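Local coordinates for penicillin-binding protein 2B (Streptococcus pneumoniae, PDB 2WAD) that probably forms peptide cross-links between adjacent glycan strands of cell-wall peptidoglycan, as a penicillin-binding transpeptidase of the elongation machinery, at residues L165-T168 and E169-K173; Y327-S330 and E331-N334; V574-E578 and S579-I583. All coordinates share one frame; numbering follows the deposited sequence.

Interaction 1. Residues L165-T168 and E169-K173; sequences LNYT and EDEKK
With its hydroxyl set between the backbone N and the carbonyl carbon (chi1 67°), T168 turns OG1 to E171, whose own first torsion lies off the staggered positions at -137° and whose chain, extended beyond CG, swings the carboxylate back over the helix start. The two residues form a capping box, with T168 as N-cap of helix 169-182. In one direction E171 N donates to T168 OG1 at 3.3 Å in a fairly straight bond, giving an acceptor to an amide of the first turn, where no earlier helical carbonyl is available. In the other, T168 N points to E171 OE1, but at 3.5 Å this return bond is weak. The hydroxyl strengthens the link: T168 OG1 donates to E171 OE1 over 3.3 Å, meeting the oxygen on its anti lone pair, the one turned away from OE2. E171 OE1 thus takes two bonds from one residue, the hydroxyl's and the weak one from the backbone N. Behind the cap the first helical bond closes, K172 N to T168 O at 3.1 Å.

Y167, just ahead of the cap, sets its ring beside the E171 side chain. The two meet at about a right angle, the ring and carboxylate planes 66° apart, and the ring also packs on L116 and Y120 of helix 113-121. The aliphatic part of K172 runs beside Y167, CG lying 4.1 Å from Y167 CB, while its ammonium makes a long salt bridge with E169. The second carboxylate oxygen, E171 OE2, comes to the tyrosine edge in the plane of the ring, 3.2 Å from Y167 CD1.

Interaction 2. Residues Y327-S330 and E331-N334; sequences YFNS and ELGN. Unlike the reference sequence in segment 331-334: G333 (reference Glu).
F328 and L332 stand one turn apart on the last turns of helix 314-334, packed as an i to i+4 pair. The phenylalanine has CG anti to its backbone N (chi1 -157°), which tilts the ring along the helix so that CE2 comes 3.8 Å from L332 CG; the two side chains meet obliquely. F328 then fits its ring against F651 and H363, joining this side of the helix to the sheet. Under the pair, the backbone continues the alpha-helical pattern, with L332 N bonded to F328 O at 2.9 Å.

On another side E331 folds back. Its CG, anti to the carbonyl carbon (chi1 -65°), lies 3.5 Å from Y327 O; the bend at chi2 then turns the carboxylate to N334. N334 ND2 donates to E331 OE2 at 3.2 Å, nearly straight; the donor lies well above the carboxylate plane, while OE2 lies in the plane of the amide. N334 OD1 accepts from G336 N. Beyond the helix, K659 forms a salt bridge with OE2 and N654 bonds to OE1, so several partners fix the buried carboxylate's rotation. One water bridges the turn, donating to E331 OE2 at 2.8 Å and lying 3.1 Å from S330 OG.

Interaction 3. Residues V574-E578 and S579-I583; sequences VNISE and SDMAI. Unlike the reference sequence in segment 574-578: E578 (reference Asp). Unlike the reference sequence in segment 579-583: A582 (reference Ser).
I576 and M581 cross at about a right angle at the turn into helix 578-593, the methyl CD1 of I576 lying 3.8 Å from M581 CE. The methionine chain, bent at both chi2 and chi3, curls its terminal methyl back to the isoleucine. I576 also packs on S394 and on Y485, so it joins the turn to helix 389-398 and to the loop of Y485 within the transpeptidase domain.

S577, the next residue, is the N-cap. OG sits between its backbone N and carbonyl carbon (chi1 64°), facing the first helical turn, and accepts from D580 N at 3.1 Å and 162°. The D580 side chain starts toward the cap and lies over the serine hydroxyl, its CG 3.2 Å from S577 OG; from there it reaches W397 of helix 389-398. The backbone takes over at once: M581 N bonds to S577 O at 3.1 Å, almost straight, and A582 N to E578 O at 3.1 Å.

Chemically, the serine oxygen satisfies an amide that has no helical carbonyl before it, and the D580 carboxylate, next to the N-terminal end, would probably be favoured by the helix dipole.

Overall arrangement
From the N terminus, interaction 1 comes first, where the loop after helix 150-159 turns into helix 169-182 in the dimerisation-domain range. Interaction 2 follows on the final turns of helix 314-334 and closes no loop; it ties that helix to strands 355-363 and 370-372 and to helix 661-676. Interaction 3 turns the loop after strand 570-573 into helix 578-593, beside helix 389-398. The three run in series, none nested or crossing, and none touches another. Interactions 1 and 3 lie on opposite sides of the chain's centre, their centres about 77 Å apart; those of interactions 2 and 3 are about 39 Å apart.

Interaction 1. Residues L165-T168 and E169-K173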
loop_
_atom_site.group_PDB
_atom_site.type_symbol
_atom_site.label_atom_id
_atom_site.label_comp_id
_atom_site.label_asym_id
_atom_site.label_seq_id
_atom_site.Cartn_x
_atom_site.Cartn_y
_atom_site.Cartn_z
ATOM N N LEU A 165 8.272 -31.976 -32.398
ATOM C CA LEU A 165 7.621 -32.259 -33.676
ATOM C C LEU A 165 8.051 -31.173 -34.663
ATOM O O LEU A 165 8.663 -30.182 -34.268
ATOM C CB LEU A 165 6.094 -32.226 -33.499
ATOM C CG LEU A 165 5.447 -32.853 -32.252
ATOM C CD1 LEU A 165 4.411 -31.956 -31.593
ATOM C CD2 LEU A 165 4.833 -34.209 -32.540
ATOM N N ASN A 166 7.726 -31.335 -35.940
ATOM C CA ASN A 166 8.159 -30.356 -36.935
ATOM C C ASN A 166 7.044 -29.552 -37.616
ATOM O O ASN A 166 6.311 -30.077 -38.453
ATOM C CB ASN A 166 9.060 -31.024 -37.970
ATOM C CG ASN A 166 9.538 -30.055 -39.020
ATOM O OD1 ASN A 166 9.972 -28.946 -38.706
ATOM N ND2 ASN A 166 9.442 -30.461 -40.280
ATOM N N TYR A 167 6.927 -28.276 -37.260
ATOM C CA TYR A 167 5.814 -27.437 -37.709
ATOM C C TYR A 167 6.295 -26.198 -38.469
ATOM O O TYR A 167 7.010 -25.368 -37.909
ATOM C CB TYR A 167 4.930 -27.026 -36.514
ATOM C CG TYR A 167 4.041 -28.144 -36.004
ATOM C CD1 TYR A 167 3.192 -28.827 -36.866
ATOM C CD2 TYR A 167 4.053 -28.520 -34.667
ATOM C CE1 TYR A 167 2.385 -29.853 -36.414
ATOM C CE2 TYR A 167 3.247 -29.556 -34.202
ATOM C CZ TYR A 167 2.421 -30.218 -35.084
ATOM O OH TYR A 167 1.609 -31.235 -34.643
ATOM N N THR A 168 5.905 -26.071 -39.736
ATOM C CA THR A 168 6.255 -24.877 -40.500
ATOM C C THR A 168 5.746 -23.692 -39.707
ATOM O O THR A 168 4.955 -23.871 -38.779
ATOM C CB THR A 168 5.605 -24.816 -41.894
ATOM O OG1 THR A 168 4.185 -24.668 -41.765
ATOM C CG2 THR A 168 5.944 -26.046 -42.724
ATOM N N GLU A 169 6.204 -22.500 -40.077
ATOM C CA GLU A 169 5.923 -21.292 -39.312
ATOM C C GLU A 169 4.462 -20.859 -39.429
ATOM O O GLU A 169 3.891 -20.300 -38.486
ATOM C CB GLU A 169 6.862 -20.153 -39.734
ATOM C CG GLU A 169 8.348 -20.398 -39.457
ATOM C CD GLU A 169 8.649 -20.634 -37.983
ATOM O OE1 GLU A 169 8.309 -19.764 -37.150
ATOM O OE2 GLU A 169 9.228 -21.697 -37.660
ATOM N N ASP A 170 3.864 -21.126 -40.587
ATOM C CA ASP A 170 2.432 -20.902 -40.804
ATOM C C ASP A 170 1.579 -21.856 -39.961
ATOM O O ASP A 170 0.595 -21.451 -39.344
ATOM C CB ASP A 170 2.075 -21.072 -42.285
ATOM C CG ASP A 170 2.471 -19.874 -43.132
ATOM O OD1 ASP A 170 3.085 -18.916 -42.599
ATOM O OD2 ASP A 170 2.158 -19.906 -44.345
ATOM N N GLU A 171 1.961 -23.129 -39.962
ATOM C CA GLU A 171 1.378 -24.125 -39.070
ATOM C C GLU A 171 1.360 -23.615 -37.631
ATOM O O GLU A 171 0.333 -23.686 -36.958
ATOM C CB GLU A 171 2.191 -25.414 -39.139
ATOM C CG GLU A 171 1.353 -26.668 -39.192
ATOM C CD GLU A 171 2.045 -27.796 -39.932
ATOM O OE1 GLU A 171 2.913 -27.531 -40.797
ATOM O OE2 GLU A 171 1.702 -28.962 -39.647
ATOM N N LYS A 172 2.488 -23.082 -37.167
ATOM C CA LYS A 172 2.571 -22.589 -35.800
ATOM C C LYS A 172 1.489 -21.564 -35.470
ATOM O O LYS A 172 1.100 -21.400 -34.310
ATOM C CB LYS A 172 3.959 -22.029 -35.489
ATOM C CG LYS A 172 5.011 -23.105 -35.258
ATOM C CD LYS A 172 6.248 -22.525 -34.597
ATOM C CE LYS A 172 7.322 -23.587 -34.425
ATOM N NZ LYS A 172 8.655 -22.954 -34.235
ATOM N N LYS A 173 1.004 -20.884 -36.502
ATOM C CA LYS A 173 0.045 -19.802 -36.325
ATOM C C LYS A 173 -1.355 -20.360 -36.144
ATOM O O LYS A 173 -2.131 -19.839 -35.343
ATOM C CB LYS A 173 0.058 -18.865 -37.528
ATOM C CG LYS A 173 1.372 -18.122 -37.739
ATOM C CD LYS A 173 1.263 -17.230 -38.969
ATOM C CE LYS A 173 2.379 -16.205 -39.007
ATOM N NZ LYS A 173 2.178 -15.304 -40.169
#

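Interaction 2. Residues Y327-S330 and E331-N334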
loop_
_atom_site.group_PDB
_atom_site.type_symbol
_atom_site.label_atom_id
_atom_site.label_comp_id
_atom_site.label_asym_id
_atom_site.label_seq_id
_atom_site.Cartn_x
_atom_site.Cartn_y
_atom_site.Cartn_z
ATOM N N TYR A 327 11.719 22.380 -0.520
ATOM C CA TYR A 327 12.664 22.206 0.569
ATOM C C TYR A 327 13.845 21.277 0.281
ATOM O O TYR A 327 15.002 21.596 0.582
ATOM C CB TYR A 327 11.953 21.755 1.856
ATOM C CG TYR A 327 11.323 22.858 2.671
ATOM C CD1 TYR A 327 12.058 23.551 3.634
ATOM C CD2 TYR A 327 9.983 23.203 2.490
ATOM C CE1 TYR A 327 11.463 24.543 4.391
ATOM C CE2 TYR A 327 9.387 24.185 3.244
ATOM C CZ TYR A 327 10.127 24.854 4.193
ATOM O OH TYR A 327 9.510 25.830 4.948
ATOM N N PHE A 328 13.597 20.104 -0.281
ATOM C CA PHE A 328 14.739 19.208 -0.523
ATOM C C PHE A 328 15.787 19.805 -1.464
ATOM O O PHE A 328 16.972 19.637 -1.224
ATOM C CB PHE A 328 14.322 17.829 -1.070
ATOM C CG PHE A 328 15.354 16.754 -0.812
ATOM C CD1 PHE A 328 15.352 16.037 0.378
ATOM C CD2 PHE A 328 16.350 16.480 -1.740
ATOM C CE1 PHE A 328 16.313 15.059 0.636
ATOM C CE2 PHE A 328 17.324 15.509 -1.507
ATOM C CZ PHE A 328 17.309 14.796 -0.304
ATOM N N ASN A 329 15.366 20.444 -2.556
ATOM C CA ASN A 329 16.322 21.084 -3.465
ATOM C C ASN A 329 17.092 22.218 -2.807
ATOM O O ASN A 329 18.274 22.390 -3.070
ATOM C CB ASN A 329 15.632 21.607 -4.735
ATOM C CG ASN A 329 15.447 20.528 -5.800
ATOM O OD1 ASN A 329 16.370 19.774 -6.131
ATOM N ND2 ASN A 329 14.246 20.446 -6.325
ATOM N N SER A 330 16.430 22.984 -1.946
ATOM C CA SER A 330 17.118 24.031 -1.198
ATOM C C SER A 330 18.213 23.416 -0.326
ATOM O O SER A 330 19.362 23.887 -0.300
ATOM C CB SER A 330 16.100 24.799 -0.342
ATOM O OG SER A 330 16.634 26.037 0.091
ATOM N N GLU A 331 17.878 22.328 0.365
ATOM C CA GLU A 331 18.867 21.673 1.226
ATOM C C GLU A 331 19.969 20.999 0.422
ATOM O O GLU A 331 21.083 20.829 0.908
ATOM C CB GLU A 331 18.201 20.681 2.176
ATOM C CG GLU A 331 17.275 21.343 3.167
ATOM C CD GLU A 331 18.020 22.154 4.215
ATOM O OE1 GLU A 331 18.610 21.550 5.138
ATOM O OE2 GLU A 331 18.007 23.405 4.118
ATOM N N LEU A 332 19.674 20.594 -0.809
ATOM C CA LEU A 332 20.760 20.187 -1.699
ATOM C C LEU A 332 21.602 21.387 -2.127
ATOM O O LEU A 332 22.817 21.274 -2.294
ATOM C CB LEU A 332 20.237 19.468 -2.934
ATOM C CG LEU A 332 19.787 18.011 -2.835
ATOM C CD1 LEU A 332 19.317 17.495 -4.200
ATOM C CD2 LEU A 332 20.895 17.151 -2.279
ATOM N N GLY A 333 20.944 22.531 -2.277
ATOM C CA GLY A 333 21.571 23.776 -2.715
ATOM C C GLY A 333 22.660 24.183 -1.740
ATOM O O GLY A 333 23.756 24.552 -2.154
ATOM N N ASN A 334 22.378 24.093 -0.441
ATOM C CA ASN A 334 23.345 24.535 0.558
ATOM C C ASN A 334 24.212 23.404 1.078
ATOM O O ASN A 334 25.126 23.653 1.860
ATOM C CB ASN A 334 22.656 25.245 1.722
ATOM C CG ASN A 334 21.709 24.322 2.482
ATOM O OD1 ASN A 334 22.028 23.149 2.742
ATOM N ND2 ASN A 334 20.535 24.843 2.817
HETATM O O HOH W 1 16.372 25.446 3.152
#

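Interaction 3. Residues V574-E578 and S579-I583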
loop_
_atom_site.group_PDB
_atom_site.type_symbol
_atom_site.label_atom_id
_atom_site.label_comp_id
_atom_site.label_asym_id
_atom_site.label_seq_id
_atom_site.Cartn_x
_atom_site.Cartn_y
_atom_site.Cartn_z
ATOM N N VAL A 574 -3.769 3.769 24.575
ATOM C CA VAL A 574 -2.525 3.836 25.337
ATOM C C VAL A 574 -2.818 3.834 26.843
ATOM O O VAL A 574 -3.680 4.572 27.319
ATOM C CB VAL A 574 -1.669 5.095 24.963
ATOM C CG1 VAL A 574 -0.355 5.140 25.803
ATOM C CG2 VAL A 574 -1.381 5.133 23.423
ATOM N N ASN A 575 -2.056 3.036 27.589
ATOM C CA ASN A 575 -2.316 2.758 29.008
ATOM C C ASN A 575 -1.752 3.800 29.972
ATOM O O ASN A 575 -0.999 3.477 30.910
ATOM C CB ASN A 575 -1.820 1.352 29.390
ATOM C CG ASN A 575 -2.298 0.935 30.777
ATOM O OD1 ASN A 575 -3.367 1.361 31.207
ATOM N ND2 ASN A 575 -1.503 0.144 31.488
ATOM N N ILE A 576 -2.096 5.063 29.746
ATOM C CA ILE A 576 -1.664 6.093 30.684
ATOM C C ILE A 576 -2.894 6.899 31.048
ATOM O O ILE A 576 -3.834 6.959 30.267
ATOM C CB ILE A 576 -0.626 7.057 30.084
ATOM C CG1 ILE A 576 -1.154 7.704 28.783
ATOM C CG2 ILE A 576 0.682 6.342 29.896
ATOM C CD1 ILE A 576 -0.142 8.643 28.113
ATOM N N SER A 577 -2.879 7.536 32.213
ATOM C CA SER A 577 -4.051 8.259 32.702
ATOM C C SER A 577 -4.331 9.485 31.831
ATOM O O SER A 577 -3.480 9.942 31.064
ATOM C CB SER A 577 -3.820 8.708 34.146
ATOM O OG SER A 577 -2.746 9.634 34.181
ATOM N N GLU A 578 -5.543 10.005 31.951
ATOM C CA GLU A 578 -5.910 11.243 31.295
ATOM C C GLU A 578 -4.982 12.410 31.654
ATOM O O GLU A 578 -4.688 13.268 30.821
ATOM C CB GLU A 578 -7.343 11.586 31.696
ATOM C CG GLU A 578 -7.968 12.671 30.864
ATOM C CD GLU A 578 -9.457 12.764 31.104
ATOM O OE1 GLU A 578 -9.961 12.006 31.964
ATOM O OE2 GLU A 578 -10.113 13.588 30.428
ATOM N N SER A 579 -4.537 12.470 32.901
ATOM C CA SER A 579 -3.737 13.603 33.349
ATOM C C SER A 579 -2.266 13.486 32.926
ATOM O O SER A 579 -1.609 14.493 32.677
ATOM C CB SER A 579 -3.895 13.837 34.851
ATOM O OG SER A 579 -3.403 12.725 35.561
ATOM N N ASP A 580 -1.771 12.256 32.806
ATOM C CA ASP A 580 -0.524 11.977 32.112
ATOM C C ASP A 580 -0.522 12.424 30.640
ATOM O O ASP A 580 0.397 13.091 30.190
ATOM C CB ASP A 580 -0.128 10.508 32.310
ATOM C CG ASP A 580 0.339 10.227 33.735
ATOM O OD1 ASP A 580 0.449 9.052 34.121
ATOM O OD2 ASP A 580 0.587 11.177 34.504
ATOM N N MET A 581 -1.549 12.073 29.883
ATOM C CA MET A 581 -1.695 12.543 28.521
ATOM C C MET A 581 -1.735 14.080 28.444
ATOM O O MET A 581 -1.294 14.680 27.461
ATOM C CB MET A 581 -2.948 11.943 27.884
ATOM C CG MET A 581 -3.187 12.335 26.410
ATOM S SD MET A 581 -1.820 11.817 25.353
ATOM C CE MET A 581 -2.062 10.035 25.187
ATOM N N ALA A 582 -2.282 14.712 29.480
ATOM C CA ALA A 582 -2.349 16.168 29.527
ATOM C C ALA A 582 -0.936 16.737 29.712
ATOM O O ALA A 582 -0.609 17.793 29.189
ATOM C CB ALA A 582 -3.313 16.631 30.633
ATOM N N ILE A 583 -0.075 16.000 30.409
ATOM C CA ILE A 583 1.318 16.392 30.525
ATOM C C ILE A 583 2.026 16.311 29.173
ATOM O O ILE A 583 2.743 17.226 28.806
ATOM C CB ILE A 583 2.026 15.608 31.622
ATOM C CG1 ILE A 583 1.480 16.078 32.973
ATOM C CG2 ILE A 583 3.542 15.859 31.606
ATOM C CD1 ILE A 583 1.499 14.998 34.067
#